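Local coordinates for phosphate-binding protein PstS 2 (Streptococcus pneumoniae, PDB 4H1X) that probably serves as the solute-binding component of the PstSACB ABC transporter, capturing phosphate outside the cell membrane for import, at residues S123-K128 against E171-A176; S59-N64 against K78-L83; G24-T27 against G31-K34; R212-E217 against L222-I227. One frame throughout, in Å; residues are numbered along the deposited sequence. Where two conformers were deposited one is given.

Contact 1 (S123-K128 against E171-A176); sequences SFIHSK and EKLAEA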
# COMPACT_ATOMS: atom_id res chain seq x y z
N SER A 123 16.05 1.91 13.80
CA SER A 123 15.79 1.42 15.17
C SER A 123 14.49 2.03 15.69
O SER A 123 13.67 1.33 16.29
CB SER A 123 16.96 1.73 16.10
OG SER A 123 18.14 1.07 15.67
N PHE A 124 14.28 3.32 15.42
CA PHE A 124 13.03 4.00 15.82
C PHE A 124 11.83 3.35 15.12
O PHE A 124 10.83 3.08 15.75
CB PHE A 124 13.10 5.50 15.46
CG PHE A 124 11.79 6.19 15.79
CD1 PHE A 124 11.47 6.54 17.11
CD2 PHE A 124 10.82 6.38 14.81
CE1 PHE A 124 10.26 7.14 17.42
CE2 PHE A 124 9.57 6.94 15.13
CZ PHE A 124 9.31 7.32 16.44
N ILE A 125 11.94 3.12 13.82
CA ILE A 125 10.86 2.49 13.05
C ILE A 125 10.53 1.09 13.62
O ILE A 125 9.35 0.71 13.70
CB ILE A 125 11.23 2.40 11.56
CG1 ILE A 125 11.29 3.81 10.92
CG2 ILE A 125 10.21 1.49 10.81
CD1 ILE A 125 11.92 3.82 9.44
N HIS A 126 11.55 0.36 14.06
CA HIS A 126 11.40 -0.99 14.63
C HIS A 126 10.86 -0.98 16.05
O HIS A 126 10.32 -1.98 16.51
CB HIS A 126 12.76 -1.73 14.59
CG HIS A 126 13.10 -2.21 13.22
ND1 HIS A 126 14.40 -2.55 12.87
CD2 HIS A 126 12.30 -2.37 12.14
CE1 HIS A 126 14.34 -2.97 11.61
NE2 HIS A 126 13.10 -2.86 11.13
N SER A 127 10.96 0.15 16.75
CA SER A 127 10.58 0.26 18.16
C SER A 127 9.07 0.16 18.40
O SER A 127 8.28 0.30 17.46
CB SER A 127 11.07 1.58 18.74
OG SER A 127 10.30 2.67 18.27
N LYS A 128 8.68 0.02 19.69
CA LYS A 128 7.27 0.01 20.10
C LYS A 128 6.61 1.33 19.64
O LYS A 128 5.51 1.29 19.10
CB LYS A 128 7.17 -0.18 21.63
CG LYS A 128 5.75 -0.46 22.13
CD LYS A 128 5.74 -0.84 23.60
CE LYS A 128 4.46 -1.51 24.03
NZ LYS A 128 4.56 -2.05 25.41
N GLU A 171 6.42 10.00 6.16
CA GLU A 171 6.28 11.35 6.71
C GLU A 171 5.87 11.26 8.20
O GLU A 171 6.45 11.95 9.04
CB GLU A 171 5.27 12.17 5.88
CG GLU A 171 5.83 12.67 4.56
CD GLU A 171 4.89 12.89 3.38
OE1 GLU A 171 3.68 13.14 3.60
OE2 GLU A 171 5.38 12.86 2.23
N LYS A 172 4.89 10.39 8.53
CA LYS A 172 4.42 10.22 9.93
C LYS A 172 5.59 9.71 10.82
O LYS A 172 5.79 10.17 11.95
CB LYS A 172 3.21 9.26 10.02
CG LYS A 172 1.95 9.68 9.23
CD LYS A 172 1.34 10.96 9.76
CE LYS A 172 -0.01 11.24 9.11
NZ LYS A 172 -0.50 12.59 9.47
N LEU A 173 6.37 8.78 10.28
CA LEU A 173 7.51 8.20 11.02
C LEU A 173 8.60 9.25 11.21
O LEU A 173 9.10 9.37 12.33
CB LEU A 173 8.04 6.96 10.32
CG LEU A 173 7.12 5.71 10.43
CD1 LEU A 173 7.48 4.67 9.38
CD2 LEU A 173 7.16 5.07 11.86
N ALA A 174 8.88 10.06 10.16
CA ALA A 174 9.85 11.16 10.26
C ALA A 174 9.39 12.18 11.31
O ALA A 174 10.22 12.62 12.10
CB ALA A 174 10.02 11.82 8.91
N GLU A 175 8.08 12.53 11.35
CA GLU A 175 7.56 13.50 12.34
C GLU A 175 7.81 13.02 13.76
O GLU A 175 8.28 13.80 14.60
CB GLU A 175 6.04 13.69 12.16
CG GLU A 175 5.58 14.42 10.92
CD GLU A 175 4.06 14.44 10.81
OE1 GLU A 175 3.39 13.72 11.58
OE2 GLU A 175 3.55 15.20 9.96
N ALA A 176 7.46 11.74 14.03
CA ALA A 176 7.62 11.17 15.38
C ALA A 176 9.10 11.09 15.76
O ALA A 176 9.44 11.40 16.90
CB ALA A 176 6.96 9.80 15.46
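This is a buried, mainly apolar helix-helix contact, made where the last turn of helix 116-126 lies against the middle of helix 164-180. No hydrogen bond crosses it; the interface rests on F124 and I125 on one side and L173 and A176 on the other. With CG anti to the backbone N (chi1 176°), the phenyl ring of F124 reaches out to the second helix, where CZ meets A176 CB at 3.6 Å and CE2 comes 3.7 Å from the backbone O of L173. The ring thus meets the turn L173-A176 obliquely, touching both a methyl and a backbone oxygen, while Y149 packs edge-to-face with it. Beside the ring, the side chains of I125 and L173 cross at about a right angle, I125 CG1 lying 4.2 Å from L173 CD1. Both also touch I227, at the corner in strand 223-236, and V133 of helix 128-136 covers L173 and A176. The end of helix 116-126 is fixed by S127: its OG, 2.6 Å from F124 O, and its backbone N both donate to that carbonyl, and the same hydroxyl caps G130 N of the next helix. Helices packed together over a central sheet in this way are characteristic of the alpha/beta lobes of periplasmic binding proteins.

Contact 2 (S59-N64 against K78-L83); sequences SAVQGN and KSVKAL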
# COMPACT_ATOMS: atom_id res chain seq x y z
N SER A 59 -17.39 7.76 -1.10
CA SER A 59 -18.57 8.56 -1.43
C SER A 59 -19.32 7.98 -2.64
O SER A 59 -20.56 7.91 -2.62
CB SER A 59 -18.16 10.01 -1.71
OG SER A 59 -19.27 10.75 -2.20
N ALA A 60 -18.58 7.64 -3.72
CA ALA A 60 -19.17 7.09 -4.94
C ALA A 60 -19.84 5.74 -4.66
O ALA A 60 -20.93 5.48 -5.19
CB ALA A 60 -18.11 6.93 -6.01
N VAL A 61 -19.19 4.85 -3.87
CA VAL A 61 -19.77 3.52 -3.58
C VAL A 61 -20.99 3.67 -2.64
O VAL A 61 -22.04 3.10 -2.91
CB VAL A 61 -18.71 2.57 -2.99
CG1 VAL A 61 -19.36 1.28 -2.49
CG2 VAL A 61 -17.62 2.26 -4.03
N GLN A 62 -20.87 4.49 -1.58
CA GLN A 62 -22.02 4.75 -0.69
C GLN A 62 -23.19 5.40 -1.46
O GLN A 62 -24.34 5.16 -1.14
CB GLN A 62 -21.60 5.65 0.50
CG GLN A 62 -22.70 5.74 1.58
CD GLN A 62 -22.40 6.71 2.70
OE1 GLN A 62 -21.36 7.38 2.74
NE2 GLN A 62 -23.31 6.78 3.66
N GLY A 63 -22.87 6.24 -2.45
CA GLY A 63 -23.85 7.00 -3.22
C GLY A 63 -24.55 6.30 -4.36
O GLY A 63 -25.52 6.83 -4.93
N ASN A 64 -24.08 5.09 -4.72
CA ASN A 64 -24.65 4.37 -5.85
C ASN A 64 -24.78 2.89 -5.52
O ASN A 64 -23.76 2.23 -5.30
CB ASN A 64 -23.78 4.62 -7.09
CG ASN A 64 -23.70 6.10 -7.46
OD1 ASN A 64 -24.62 6.67 -8.09
ND2 ASN A 64 -22.67 6.80 -6.94
N LYS A 78 -18.23 1.74 8.03
CA LYS A 78 -19.57 1.13 8.02
C LYS A 78 -20.47 1.67 6.86
O LYS A 78 -21.53 1.10 6.64
CB LYS A 78 -20.28 1.38 9.37
CG LYS A 78 -20.56 2.86 9.64
CD LYS A 78 -21.37 3.11 10.90
CE LYS A 78 -21.29 4.56 11.31
NZ LYS A 78 -21.99 5.47 10.36
N SER A 79 -20.05 2.76 6.16
CA SER A 79 -20.83 3.38 5.08
C SER A 79 -20.78 2.55 3.79
O SER A 79 -21.55 2.81 2.85
CB SER A 79 -20.33 4.79 4.82
OG SER A 79 -20.56 5.61 5.96
N VAL A 80 -19.87 1.57 3.73
CA VAL A 80 -19.74 0.67 2.58
C VAL A 80 -19.55 -0.75 3.12
O VAL A 80 -19.27 -0.94 4.31
CB VAL A 80 -18.61 1.08 1.59
CG1 VAL A 80 -18.84 2.46 0.95
CG2 VAL A 80 -17.25 1.00 2.25
N LYS A 81 -19.61 -1.75 2.23
CA LYS A 81 -19.42 -3.14 2.63
C LYS A 81 -18.21 -3.76 1.91
O LYS A 81 -18.16 -3.74 0.69
CB LYS A 81 -20.68 -3.94 2.33
CG LYS A 81 -20.55 -5.42 2.71
CD LYS A 81 -21.87 -6.16 2.70
CE LYS A 81 -22.29 -6.59 1.33
NZ LYS A 81 -23.49 -7.49 1.39
N ALA A 82 -17.25 -4.32 2.66
CA ALA A 82 -16.10 -4.99 2.04
C ALA A 82 -16.51 -6.41 1.62
O ALA A 82 -17.11 -7.16 2.42
CB ALA A 82 -14.90 -5.04 2.99
N LEU A 83 -16.21 -6.76 0.36
CA LEU A 83 -16.47 -8.10 -0.14
C LEU A 83 -15.43 -9.06 0.41
O LEU A 83 -14.29 -8.68 0.64
CB LEU A 83 -16.41 -8.14 -1.69
CG LEU A 83 -17.52 -7.41 -2.46
CD1 LEU A 83 -17.26 -7.48 -3.98
CD2 LEU A 83 -18.89 -7.96 -2.15
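The end of helix 54-63 runs past the turn that leads into strand 81-85, with Q62 and V80 nearest across the gap, their CA atoms 5.7 Å apart. This is helix-on-sheet packing within the alpha/beta fold of a periplasmic binding protein: V80 also touches V235 of strand 223-236, and A60 on the helix rests on I14 of strand 12-16. The apolar part is a valine pair. V61 and V80 cross at about a right angle and meet through one methyl each, CG1 of V61 lying 3.7 Å from CG1 of V80; that same V80 methyl approaches the backbone N of Q62. At the more open margin, Q62 lies extended along S79, its CG anti to the backbone N (chi1 -170°). Its aliphatic part passes over the S79 carbonyl, with CG 3.4 Å from S79 O, and the flat terminal amide turns its face to S79 CB, which lies 3.5 Å from Q62 OE1 and nearly straight above CD. No hydrogen bond joins the two segments. The helix end has its own polar closure: N64 folds back so that ND2 donates to A60 O at 2.8 Å, in the carbonyl plane on a lone pair, with a nearly straight N-H...O angle of 166°.

Contact 3 (G24-T27 against G31-K34); sequences GAFT and GILK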
# COMPACT_ATOMS: atom_id res chain seq x y z
N GLY A 24 -2.25 1.12 -9.06
CA GLY A 24 -1.10 0.35 -9.54
C GLY A 24 -1.04 -1.00 -8.85
O GLY A 24 -0.89 -2.03 -9.50
N ALA A 25 -1.18 -0.99 -7.52
CA ALA A 25 -1.14 -2.22 -6.72
C ALA A 25 -2.31 -3.14 -7.06
O ALA A 25 -2.11 -4.33 -7.35
CB ALA A 25 -1.16 -1.87 -5.25
N PHE A 26 -3.54 -2.59 -7.03
CA PHE A 26 -4.75 -3.35 -7.33
C PHE A 26 -4.67 -4.03 -8.69
O PHE A 26 -4.89 -5.23 -8.78
CB PHE A 26 -6.00 -2.45 -7.26
CG PHE A 26 -7.27 -3.22 -7.55
CD1 PHE A 26 -7.87 -4.00 -6.57
CD2 PHE A 26 -7.86 -3.18 -8.82
CE1 PHE A 26 -9.05 -4.71 -6.83
CE2 PHE A 26 -9.02 -3.91 -9.09
CZ PHE A 26 -9.60 -4.69 -8.10
N THR A 27 -4.36 -3.27 -9.74
CA THR A 27 -4.31 -3.82 -11.09
C THR A 27 -3.17 -4.84 -11.24
O THR A 27 -3.35 -5.83 -11.95
CB THR A 27 -4.23 -2.71 -12.15
OG1 THR A 27 -3.04 -1.95 -11.94
CG2 THR A 27 -5.48 -1.79 -12.14
N GLY A 31 -3.98 -8.95 -11.74
CA GLY A 31 -3.52 -9.32 -13.08
C GLY A 31 -4.14 -8.54 -14.22
O GLY A 31 -4.03 -8.96 -15.39
N ILE A 32 -4.81 -7.41 -13.89
CA ILE A 32 -5.46 -6.51 -14.85
C ILE A 32 -4.37 -5.72 -15.58
O ILE A 32 -4.56 -5.33 -16.73
CB ILE A 32 -6.49 -5.60 -14.11
CG1 ILE A 32 -7.77 -6.39 -13.78
CG2 ILE A 32 -6.84 -4.32 -14.90
CD1 ILE A 32 -8.55 -5.81 -12.64
N LEU A 33 -3.22 -5.51 -14.91
CA LEU A 33 -2.05 -4.82 -15.46
C LEU A 33 -1.12 -5.92 -15.94
O LEU A 33 -0.53 -6.63 -15.12
CB LEU A 33 -1.39 -3.93 -14.38
CG LEU A 33 -0.13 -3.13 -14.78
CD1 LEU A 33 -0.45 -2.05 -15.81
CD2 LEU A 33 0.51 -2.49 -13.57
N LYS A 34 -1.07 -6.12 -17.27
CA LYS A 34 -0.26 -7.15 -17.92
C LYS A 34 0.91 -6.55 -18.68
O LYS A 34 0.77 -5.49 -19.29
CB LYS A 34 -1.12 -7.99 -18.89
CG LYS A 34 -2.29 -8.71 -18.22
CD LYS A 34 -2.43 -10.15 -18.69
CE LYS A 34 -3.29 -11.00 -17.78
NZ LYS A 34 -2.68 -11.19 -16.43
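T27 lies over the start of the following strand, its two branches divided between I32 and L33. OG1 takes the position between the backbone N and the carbonyl carbon (chi1 61°), which brings it 3.5 Å from L33 CB, whereas CG2 meets the CG2 methyl of I32 at 4.0 Å. The hydroxyl's polar partner is R23 O, one turn back in the helix, so toward L33 it makes a packing contact. The carbonyl of T27 gathers the chain as it reverses: L33 N donates to T27 O at 3.0 Å with an N-H...O angle of 158°, from well above the carbonyl plane, and I32 N adds a weak bond to the same oxygen. Further into the core, CE2 of F26 stands 4.1 Å from I32 CD1. The F26 ring is stacked with Y70 and lies edge-to-face with F254, which ties the turn to the neighbouring sheet and to helix 247-254. On the outer side, K34 curls back to donate from NZ to G31 O at 2.8 Å, on a lone pair in the carbonyl plane. G31, with its positive phi of 83°, ends helix 21-30 in a Schellman motif, here serving as the link from the helix into the two-stranded hairpin of 33-35 and 40-42.

Contact 4 (R212-E217 against L222-I227); sequences RELTPE and LTHDAI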
# COMPACT_ATOMS: atom_id res chain seq x y z
N ARG A 212 6.38 -3.13 -2.89
CA ARG A 212 6.21 -4.45 -3.51
C ARG A 212 7.40 -5.30 -3.16
O ARG A 212 8.35 -4.80 -2.56
CB ARG A 212 6.13 -4.29 -5.05
CG ARG A 212 7.32 -3.55 -5.67
CD ARG A 212 7.40 -3.63 -7.19
NE ARG A 212 8.40 -2.72 -7.76
CZ ARG A 212 9.72 -2.96 -7.78
NH1 ARG A 212 10.20 -4.07 -7.24
NH2 ARG A 212 10.56 -2.09 -8.33
N GLU A 213 7.37 -6.58 -3.54
CA GLU A 213 8.51 -7.45 -3.32
C GLU A 213 9.64 -6.98 -4.25
O GLU A 213 9.35 -6.43 -5.32
CB GLU A 213 8.12 -8.92 -3.60
CG GLU A 213 9.11 -9.96 -3.10
CD GLU A 213 8.79 -11.41 -3.43
OE1 GLU A 213 7.68 -11.68 -3.93
OE2 GLU A 213 9.69 -12.26 -3.25
N LEU A 214 10.89 -7.15 -3.84
CA LEU A 214 12.02 -6.78 -4.70
C LEU A 214 12.33 -7.97 -5.59
O LEU A 214 12.16 -9.10 -5.16
CB LEU A 214 13.26 -6.45 -3.84
CG LEU A 214 13.38 -5.03 -3.29
CD1 LEU A 214 12.42 -4.80 -2.15
CD2 LEU A 214 14.79 -4.80 -2.78
N THR A 215 12.80 -7.74 -6.80
CA THR A 215 13.22 -8.83 -7.70
C THR A 215 14.56 -9.35 -7.21
O THR A 215 15.29 -8.60 -6.54
CB THR A 215 13.33 -8.31 -9.14
OG1 THR A 215 14.44 -7.40 -9.23
CG2 THR A 215 12.04 -7.68 -9.66
N PRO A 216 14.99 -10.57 -7.61
CA PRO A 216 16.33 -11.04 -7.21
C PRO A 216 17.43 -10.04 -7.60
O PRO A 216 18.33 -9.79 -6.80
CB PRO A 216 16.46 -12.36 -7.96
CG PRO A 216 15.04 -12.85 -8.10
CD PRO A 216 14.25 -11.61 -8.37
N GLU A 217 17.33 -9.40 -8.80
CA GLU A 217 18.34 -8.42 -9.24
C GLU A 217 18.33 -7.17 -8.33
O GLU A 217 19.39 -6.68 -7.94
CB GLU A 217 18.12 -8.03 -10.71
CG GLU A 217 19.30 -7.28 -11.32
CD GLU A 217 19.23 -6.85 -12.78
OE1 GLU A 217 18.43 -7.44 -13.55
OE2 GLU A 217 20.01 -5.95 -13.16
N LEU A 222 21.39 -5.49 -1.09
CA LEU A 222 20.48 -4.77 -0.19
C LEU A 222 19.83 -5.64 0.84
O LEU A 222 19.66 -6.86 0.64
CB LEU A 222 19.33 -4.07 -0.98
CG LEU A 222 19.73 -3.09 -2.07
CD1 LEU A 222 18.49 -2.39 -2.63
CD2 LEU A 222 20.75 -2.09 -1.58
N THR A 223 19.36 -4.98 1.92
CA THR A 223 18.49 -5.58 2.93
C THR A 223 17.14 -4.88 2.77
O THR A 223 17.11 -3.67 2.51
CB THR A 223 19.08 -5.41 4.35
OG1 THR A 223 20.39 -5.97 4.38
CG2 THR A 223 18.21 -6.08 5.42
N HIS A 224 16.04 -5.64 2.80
CA HIS A 224 14.69 -5.06 2.76
C HIS A 224 13.98 -5.49 4.02
O HIS A 224 14.27 -6.55 4.58
CB HIS A 224 13.90 -5.43 1.49
CG HIS A 224 13.50 -6.87 1.44
ND1 HIS A 224 14.32 -7.82 0.84
CD2 HIS A 224 12.39 -7.48 1.91
CE1 HIS A 224 13.67 -8.97 0.95
NE2 HIS A 224 12.52 -8.82 1.59
N ASP A 225 13.05 -4.66 4.46
CA ASP A 225 12.31 -4.89 5.68
C ASP A 225 10.89 -4.34 5.55
O ASP A 225 10.72 -3.17 5.18
CB ASP A 225 13.08 -4.16 6.80
CG ASP A 225 12.37 -4.10 8.12
OD1 ASP A 225 12.06 -5.18 8.68
OD2 ASP A 225 12.16 -2.97 8.62
N ALA A 226 9.87 -5.17 5.82
CA ALA A 226 8.48 -4.68 5.71
C ALA A 226 8.09 -3.92 6.98
O ALA A 226 7.95 -4.53 8.05
CB ALA A 226 7.53 -5.84 5.45
N ILE A 227 7.91 -2.60 6.87
CA ILE A 227 7.53 -1.74 7.99
C ILE A 227 6.00 -1.74 8.16
O ILE A 227 5.50 -1.33 9.20
CB ILE A 227 8.09 -0.30 7.86
CG1 ILE A 227 7.51 0.45 6.64
CG2 ILE A 227 9.61 -0.32 7.87
CD1 ILE A 227 7.72 2.03 6.62
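A short connection of the alpha/beta lobe folds back on itself here: the loop after strand 207-210 runs through the small helix 216-219 and returns as strand 223-236, one of the long strands of the mixed sheet in this periplasmic-binding-protein fold. L214 carries the contact from the loop side. Its CG is anti to the carbonyl carbon (chi1 -85°), and its two methyls are divided between L222 and H224. CD1 of L214 lies 4.0 Å from H224 CB, and CD2 is 4.4 Å from CD1 of L222, a looser leucine pair. L214 and H224 slide past each other in opposite directions, so the leucine lies alongside the histidine stem, with the imidazole passing obliquely beside CD1. L222 in turn rests on V200 and K201 of helix 193-202, joining the contact to that helix, while H224 is also packed on V109 of strand 103-110. No hydrogen bond crosses between the two segments; the loop has its own polar bonds. T215 and E218 form a capping box at the start of helix 216-219: the threonine side chain caps a backbone N, and E218 OE1 accepts from T215 N. E218 OE1 also forms a salt bridge with R212 NH1. The same guanidinium grips the loop backbone: NH1 of R212 donates to E213 O at 3.2 Å with an N-H...O angle of 146°, the oxygen lying only 9° out of the guanidinium plane.

Overall arrangement
From the N terminus the four contacts follow in series, none nesting in or crossing another: contact 3 closes the shortest loop, contact 2 follows with a loop of 13 residues, contact 1 with the longest, of 42, and contact 4 with one of four. Contact 3 ties helix 21-30 to the strand that follows; contact 2, its centre about 22 Å away from that of contact 3, ties helix 54-63 to strand 81-85, beyond strand 67-72. Contact 1 joins helices 116-126 and 164-180 from the two halves of the sequence. Contact 4 touches it through a probable H126 NE2 to D225 OD2 hydrogen bond and shared packing at I227. Contacts 2 and 4, on opposite sides of the chain's centre, both reach the mixed sheet through neighbouring strands 81-85 and 223-236.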